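Local coordinates for protein octaprenyl-diphosphate synthase (Roseobacter denitrificans, PDB 4JXN) that probably builds all-trans-octaprenyl diphosphate, the precursor of quinone side chains, by adding five isopentenyl units to farnesyl diphosphate with magnesium as cofactor, at residues 262-265 against 266-269; 13-16 against 17-21; 279-282 against 283-287. All blocks are in the same frame, centred on the assembly; numbering follows the deposited sequence.

How the contacts relate
All three contacts are short runs of helix, about two turns each, in an all-helical chain, each tying residues to those three or four places further on. Contacts 1 and 3 belong together: helix 259-270 and helix 278-288 follow one another, and the aromatic side chains of contact 1 pack on contact 3, with Phe264 CE1 3.5 Å from His281 CD2. Contact 2 lies across the chain's centre from contact 1, about 47 Å away between centres. Each is part buried, part surface, and contact 2 has the most exposed residues. Contact 1 mixes rings, a threonine hydroxyl and an arginine; contact 3 relies on leucine, isoleucine and one histidine; contact 2 has one methionine-leucine touch.

Contact 1 (262-265 against 266-269); sequences RAFW and VRTI
One face of the Phe264 ring carries the methyl of Thr268: CG2 stands 4.2 Å from the ring centroid and 22° off the normal, a CH-pi contact displaced toward the CE1 and CZ rim. The Arg267 guanidinium comes to the same ring obliquely, with NH1 3.5 Å from Phe264 CD1 and the two planes 78° apart, so the groups are not stacked. Thr268 CG2 also lies over one face of that guanidinium, toward its rim. One face of the Trp265 indole takes Phe264 CD2, again toward its rim, while Ile269 CG1 meets its edge close to the ring plane, 4.2 Å from Trp265 CE3.

Thr268 also grips the backbone. With chi1 at 51°, its OG1 is folded back between its own N and carbonyl carbon and donates to Phe264 O at 2.8 Å. Thr268 N donates to the same oxygen at 3.2 Å, and the two donors arrive from opposite faces of the carbonyl plane; the hydroxyl of buried Thr268 thus finds its acceptor within its own helix. The turn at 266-269 is wider, of pi type, near the end of helix 259-270. Where it begins, Val266 N bonds Arg262 O at 2.6 Å; further on, the bonds from Arg267 N to Ala263 O and from Ile269 N to Trp265 O are weak.

Phe264 and Trp265 both press on Leu285 of helix 278-288, and Trp265 also meets Leu250 and Val254 of helix 248-254. Bent at its third torsion, the Arg267 chain has its NH2 in a salt bridge with Asp278.

Contact 2 (13-16 against 17-21); sequences DRMA and AYLES
Met15 and Leu19 make an i to i+4 side-chain contact within one turn of helix 9-34, the first helix of the model, on the side that faces helices 57-68 and 317-330. The Met15 chain runs out almost fully extended, chi1 -180° and chi3 -179°, and passes Leu19 at an oblique angle. Leu19 CD1 is the branch that touches it: it lies 4.0 Å from Met15 CG and also 4.0 Å from Met15 CE, so the methyl sits beside CG and the terminal methyl, on either side of the sulfur along the chain.

Backbone bonds of the alpha-helical i to i+4 pattern hold the pair in place. Leu19 N donates to Met15 O at 2.9 Å, and Ala17 N reaches Asp13 O at the same length. This part of the helix is amphipathic, in the all-helical polyprenyl synthase fold: Met15 and Leu19 are buried, whereas Asp13, Arg14, Ala17 and Glu20 are exposed. Leu19 packs on Met60, Leu63 and His67 of helix 57-68, and Met15 spans both neighbours, meeting Ala64 there and Met321 and Leu322 of helix 317-330. Tyr18 CB rests 3.3 Å from Arg14 O, and its side chain touches Val318 and Met321.

Contact 3 (279-282 against 283-287); sequences LQHA and IALLH
Leu285 lies over one face of the His281 imidazole, its CG 4.3 Å from the ring centroid and 19° off the normal. The opposed first torsions of the two residues bring this about. His281 has CG anti to its N (chi1 -171°), which leans the ring outward and toward the next turn; in Leu285, CG is anti to the carbonyl carbon (chi1 -63°), which turns its branches back to the ring. CD1 is the nearer branch, 3.8 Å from His281 NE2, while CD2 reaches the CE1 side at 4.2 Å. The contact is therefore a CH-pi one offset toward the NE2 rim, and the side chains slant past one another.

The same pairing of torsions recurs between Leu279 and Ile283 and brings the outermost methyl of Ile283, CD1, to 4.1 Å from Leu279 CG. Leu286 touches backbone instead: its CG lies 3.4 Å from Ala282 O, the acceptor of Leu286 N.

Four successive i to i+4 bonds hold the turn, among them Leu285 N to His281 O at 3.0 Å. Outside the segments, His281 meets Phe264 edge-to-face, and Ala282 touches Trp265. Leu279 and Ala282 touch Phe241, and Leu286 packs on Ala291 and Leu292 of helix 291-309. The arrangement is that of a short amphipathic alpha-helix whose buried side packs on helices 239-242, 259-270 and 291-309 in the all-helical isoprenoid synthase fold of the FPP/GGPP synthase family.

Contact 1 (262-265 against 266-269)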
loop_
_atom_site.group_PDB
_atom_site.type_symbol
_atom_site.label_atom_id
_atom_site.label_comp_id
_atom_site.label_asym_id
_atom_site.label_seq_id
_atom_site.Cartn_x
_atom_site.Cartn_y
_atom_site.Cartn_z
ATOM N N ARG A 262 10.676 33.089 19.747
ATOM C CA ARG A 262 11.152 31.716 19.661
ATOM C C ARG A 262 10.619 30.903 20.849
ATOM O O ARG A 262 10.085 29.804 20.669
ATOM C CB ARG A 262 12.685 31.684 19.589
ATOM C CG ARG A 262 13.277 30.349 19.134
ATOM C CD ARG A 262 14.418 30.541 18.133
ATOM N NE ARG A 262 13.933 30.608 16.749
ATOM C CZ ARG A 262 14.606 31.122 15.714
ATOM N NH1 ARG A 262 14.049 31.116 14.503
ATOM N NH2 ARG A 262 15.823 31.646 15.868
ATOM N N ALA A 263 10.724 31.459 22.054
ATOM C CA ALA A 263 10.254 30.768 23.262
ATOM C C ALA A 263 8.796 30.394 23.146
ATOM O O ALA A 263 8.400 29.282 23.516
ATOM C CB ALA A 263 10.485 31.629 24.495
ATOM N N PHE A 264 7.996 31.318 22.614
ATOM C CA PHE A 264 6.602 31.027 22.314
ATOM C C PHE A 264 6.470 29.896 21.272
ATOM O O PHE A 264 5.616 29.029 21.413
ATOM C CB PHE A 264 5.887 32.282 21.805
ATOM C CG PHE A 264 4.450 32.043 21.429
ATOM C CD1 PHE A 264 3.471 31.991 22.412
ATOM C CD2 PHE A 264 4.079 31.852 20.108
ATOM C CE1 PHE A 264 2.149 31.762 22.082
ATOM C CE2 PHE A 264 2.762 31.622 19.769
ATOM C CZ PHE A 264 1.793 31.575 20.760
ATOM N N TRP A 265 7.294 29.909 20.222
ATOM C CA TRP A 265 7.223 28.857 19.193
ATOM C C TRP A 265 7.726 27.523 19.726
ATOM O O TRP A 265 7.080 26.495 19.545
ATOM C CB TRP A 265 8.009 29.242 17.936
ATOM C CG TRP A 265 7.411 30.404 17.209
ATOM C CD1 TRP A 265 8.017 31.584 16.919
ATOM C CD2 TRP A 265 6.077 30.505 16.705
ATOM N NE1 TRP A 265 7.149 32.422 16.281
ATOM C CE2 TRP A 265 5.955 31.774 16.115
ATOM C CE3 TRP A 265 4.971 29.649 16.707
ATOM C CZ2 TRP A 265 4.764 32.221 15.530
ATOM C CZ3 TRP A 265 3.801 30.083 16.120
ATOM C CH2 TRP A 265 3.706 31.362 15.536
ATOM N N VAL A 266 8.876 27.559 20.394
ATOM C CA VAL A 266 9.456 26.382 21.063
ATOM C C VAL A 266 8.451 25.674 21.975
ATOM O O VAL A 266 8.458 24.449 22.092
ATOM C CB VAL A 266 10.684 26.792 21.911
ATOM C CG1 VAL A 266 11.166 25.634 22.776
ATOM C CG2 VAL A 266 11.813 27.321 21.021
ATOM N N ARG A 267 7.579 26.459 22.599
ATOM C CA ARG A 267 6.647 25.972 23.613
ATOM C C ARG A 267 5.354 25.361 23.066
ATOM O O ARG A 267 4.897 24.327 23.558
ATOM C CB ARG A 267 6.296 27.135 24.561
ATOM C CG ARG A 267 5.249 26.821 25.625
ATOM C CD ARG A 267 5.187 27.904 26.706
ATOM N NE ARG A 267 4.620 29.175 26.238
ATOM C CZ ARG A 267 3.324 29.389 25.981
ATOM N NH1 ARG A 267 2.924 30.584 25.558
ATOM N NH2 ARG A 267 2.418 28.423 26.129
ATOM N N THR A 268 4.742 26.029 22.092
ATOM C CA THR A 268 3.410 25.652 21.585
ATOM C C THR A 268 3.454 24.620 20.445
ATOM O O THR A 268 2.413 24.088 20.032
ATOM C CB THR A 268 2.654 26.897 21.072
ATOM O OG1 THR A 268 3.492 27.627 20.164
ATOM C CG2 THR A 268 2.263 27.812 22.225
ATOM N N ILE A 269 4.662 24.362 19.945
ATOM C CA ILE A 269 4.898 23.481 18.806
ATOM C C ILE A 269 5.765 22.301 19.252
ATOM O O ILE A 269 5.325 21.152 19.200
ATOM C CB ILE A 269 5.597 24.239 17.645
ATOM C CG1 ILE A 269 4.786 25.477 17.226
ATOM C CG2 ILE A 269 5.832 23.321 16.452
ATOM C CD1 ILE A 269 3.382 25.183 16.735
#

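Contact 2 (13-16 against 17-21)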
loop_
_atom_site.group_PDB
_atom_site.type_symbol
_atom_site.label_atom_id
_atom_site.label_comp_id
_atom_site.label_asym_id
_atom_site.label_seq_id
_atom_site.Cartn_x
_atom_site.Cartn_y
_atom_site.Cartn_z
ATOM N N ASP A 13 -17.136 25.400 -14.332
ATOM C CA ASP A 13 -18.228 24.526 -14.790
ATOM C C ASP A 13 -17.983 23.920 -16.185
ATOM O O ASP A 13 -18.416 22.799 -16.456
ATOM C CB ASP A 13 -19.559 25.302 -14.821
ATOM C CG ASP A 13 -20.109 25.597 -13.434
ATOM O OD1 ASP A 13 -20.386 24.634 -12.689
ATOM O OD2 ASP A 13 -20.288 26.790 -13.094
ATOM N N ARG A 14 -17.312 24.669 -17.064
ATOM C CA ARG A 14 -17.084 24.232 -18.459
ATOM C C ARG A 14 -16.170 23.016 -18.529
ATOM O O ARG A 14 -16.385 22.108 -19.330
ATOM C CB ARG A 14 -16.506 25.380 -19.292
ATOM C CG ARG A 14 -17.570 26.240 -19.960
ATOM C CD ARG A 14 -17.309 27.735 -19.859
ATOM N NE ARG A 14 -15.920 28.116 -20.102
ATOM C CZ ARG A 14 -15.474 29.370 -20.044
ATOM N NH1 ARG A 14 -14.188 29.636 -20.263
ATOM N NH2 ARG A 14 -16.309 30.365 -19.759
ATOM N N MET A 15 -15.156 23.008 -17.672
ATOM C CA MET A 15 -14.271 21.868 -17.536
ATOM C C MET A 15 -15.057 20.637 -17.093
ATOM O O MET A 15 -15.012 19.607 -17.760
ATOM C CB MET A 15 -13.165 22.189 -16.528
ATOM C CG MET A 15 -12.177 21.059 -16.319
ATOM S SD MET A 15 -10.596 21.628 -15.676
ATOM C CE MET A 15 -9.729 20.061 -15.613
ATOM N N ALA A 16 -15.771 20.763 -15.971
ATOM C CA ALA A 16 -16.662 19.723 -15.450
ATOM C C ALA A 16 -17.591 19.151 -16.527
ATOM O O ALA A 16 -17.669 17.930 -16.707
ATOM C CB ALA A 16 -17.494 20.288 -14.301
ATOM N N ALA A 17 -18.297 20.041 -17.225
ATOM C CA ALA A 17 -19.262 19.651 -18.264
ATOM C C ALA A 17 -18.591 18.964 -19.453
ATOM O O ALA A 17 -19.162 18.073 -20.072
ATOM C CB ALA A 17 -20.040 20.870 -18.743
ATOM N N TYR A 18 -17.378 19.381 -19.781
ATOM C CA TYR A 18 -16.637 18.745 -20.866
ATOM C C TYR A 18 -16.215 17.333 -20.460
ATOM O O TYR A 18 -16.290 16.406 -21.254
ATOM C CB TYR A 18 -15.421 19.586 -21.226
ATOM C CG TYR A 18 -14.552 19.001 -22.312
ATOM C CD1 TYR A 18 -13.561 18.075 -22.010
ATOM C CD2 TYR A 18 -14.701 19.392 -23.637
ATOM C CE1 TYR A 18 -12.757 17.534 -22.996
ATOM C CE2 TYR A 18 -13.895 18.858 -24.634
ATOM C CZ TYR A 18 -12.925 17.928 -24.305
ATOM O OH TYR A 18 -12.114 17.384 -25.273
ATOM N N LEU A 19 -15.795 17.175 -19.210
ATOM C CA LEU A 19 -15.322 15.892 -18.708
ATOM C C LEU A 19 -16.437 15.062 -18.108
ATOM O O LEU A 19 -16.182 13.965 -17.609
ATOM C CB LEU A 19 -14.262 16.121 -17.637
ATOM C CG LEU A 19 -12.994 16.761 -18.169
ATOM C CD1 LEU A 19 -12.087 17.143 -17.010
ATOM C CD2 LEU A 19 -12.300 15.816 -19.142
ATOM N N GLU A 20 -17.656 15.595 -18.158
ATOM C CA GLU A 20 -18.838 15.016 -17.509
ATOM C C GLU A 20 -18.941 13.501 -17.659
ATOM O O GLU A 20 -19.155 12.776 -16.680
ATOM C CB GLU A 20 -20.100 15.681 -18.090
ATOM C CG GLU A 20 -21.395 14.874 -18.025
ATOM C CD GLU A 20 -21.767 14.427 -16.622
ATOM O OE1 GLU A 20 -21.194 14.958 -15.641
ATOM O OE2 GLU A 20 -22.638 13.538 -16.507
ATOM N N SER A 21 -18.793 13.038 -18.893
ATOM C CA SER A 21 -19.067 11.654 -19.233
ATOM C C SER A 21 -17.940 10.747 -18.737
ATOM O O SER A 21 -18.187 9.684 -18.168
ATOM C CB SER A 21 -19.245 11.527 -20.756
ATOM O OG SER A 21 -18.060 11.899 -21.435
#

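Contact 3 (279-282 against 283-287)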
loop_
_atom_site.group_PDB
_atom_site.type_symbol
_atom_site.label_atom_id
_atom_site.label_comp_id
_atom_site.label_asym_id
_atom_site.label_seq_id
_atom_site.Cartn_x
_atom_site.Cartn_y
_atom_site.Cartn_z
ATOM N N LEU A 279 -3.684 31.112 20.393
ATOM C CA LEU A 279 -4.029 31.207 18.972
ATOM C C LEU A 279 -4.024 32.664 18.503
ATOM O O LEU A 279 -3.585 32.970 17.391
ATOM C CB LEU A 279 -5.405 30.580 18.709
ATOM C CG LEU A 279 -5.952 30.672 17.281
ATOM C CD1 LEU A 279 -5.143 29.790 16.341
ATOM C CD2 LEU A 279 -7.427 30.299 17.247
ATOM N N GLN A 280 -4.525 33.556 19.353
ATOM C CA GLN A 280 -4.615 34.969 19.025
ATOM C C GLN A 280 -3.224 35.553 18.914
ATOM O O GLN A 280 -2.982 36.417 18.069
ATOM C CB GLN A 280 -5.396 35.732 20.100
ATOM C CG GLN A 280 -6.866 35.359 20.192
ATOM C CD GLN A 280 -7.679 35.904 19.040
ATOM O OE1 GLN A 280 -8.277 35.145 18.274
ATOM N NE2 GLN A 280 -7.706 37.228 18.908
ATOM N N HIS A 281 -2.320 35.077 19.772
ATOM C CA HIS A 281 -0.944 35.546 19.780
ATOM C C HIS A 281 -0.175 35.066 18.541
ATOM O O HIS A 281 0.518 35.865 17.913
ATOM C CB HIS A 281 -0.225 35.120 21.057
ATOM C CG HIS A 281 1.123 35.747 21.213
ATOM N ND1 HIS A 281 1.305 37.113 21.264
ATOM C CD2 HIS A 281 2.356 35.199 21.298
ATOM C CE1 HIS A 281 2.593 37.379 21.373
ATOM N NE2 HIS A 281 3.255 36.235 21.379
ATOM N N ALA A 282 -0.321 33.785 18.192
ATOM C CA ALA A 282 0.237 33.216 16.940
ATOM C C ALA A 282 -0.169 34.024 15.721
ATOM O O ALA A 282 0.673 34.389 14.901
ATOM C CB ALA A 282 -0.206 31.771 16.764
ATOM N N ILE A 283 -1.467 34.307 15.607
ATOM C CA ILE A 283 -1.999 35.074 14.475
ATOM C C ILE A 283 -1.415 36.491 14.439
ATOM O O ILE A 283 -1.082 37.007 13.376
ATOM C CB ILE A 283 -3.554 35.110 14.496
ATOM C CG1 ILE A 283 -4.113 33.717 14.166
ATOM C CG2 ILE A 283 -4.107 36.124 13.499
ATOM C CD1 ILE A 283 -5.602 33.564 14.388
ATOM N N ALA A 284 -1.306 37.123 15.602
ATOM C CA ALA A 284 -0.657 38.430 15.704
ATOM C C ALA A 284 0.785 38.397 15.168
ATOM O O ALA A 284 1.208 39.310 14.468
ATOM C CB ALA A 284 -0.662 38.907 17.151
ATOM N N LEU A 285 1.534 37.351 15.532
ATOM C CA LEU A 285 2.912 37.174 15.082
ATOM C C LEU A 285 2.983 36.945 13.568
ATOM O O LEU A 285 3.911 37.419 12.914
ATOM C CB LEU A 285 3.609 36.029 15.841
ATOM C CG LEU A 285 3.764 36.229 17.356
ATOM C CD1 LEU A 285 4.421 35.024 18.002
ATOM C CD2 LEU A 285 4.530 37.504 17.674
ATOM N N LEU A 286 1.992 36.254 13.010
ATOM C CA LEU A 286 1.935 36.049 11.551
ATOM C C LEU A 286 1.815 37.375 10.872
ATOM O O LEU A 286 2.560 37.663 9.922
ATOM C CB LEU A 286 0.739 35.190 11.115
ATOM C CG LEU A 286 0.716 33.735 11.583
ATOM C CD1 LEU A 286 -0.453 32.984 10.960
ATOM C CD2 LEU A 286 2.029 33.050 11.259
ATOM N N HIS A 287 0.863 38.178 11.352
ATOM C CA HIS A 287 0.614 39.504 10.766
ATOM C C HIS A 287 1.821 40.418 10.964
ATOM O O HIS A 287 2.271 41.075 10.025
ATOM C CB HIS A 287 -0.659 40.141 11.339
ATOM C CG HIS A 287 -1.913 39.445 10.918
ATOM N ND1 HIS A 287 -2.258 39.276 9.595
ATOM C CD2 HIS A 287 -2.889 38.848 11.640
ATOM C CE1 HIS A 287 -3.398 38.615 9.520
ATOM N NE2 HIS A 287 -3.802 38.343 10.747
#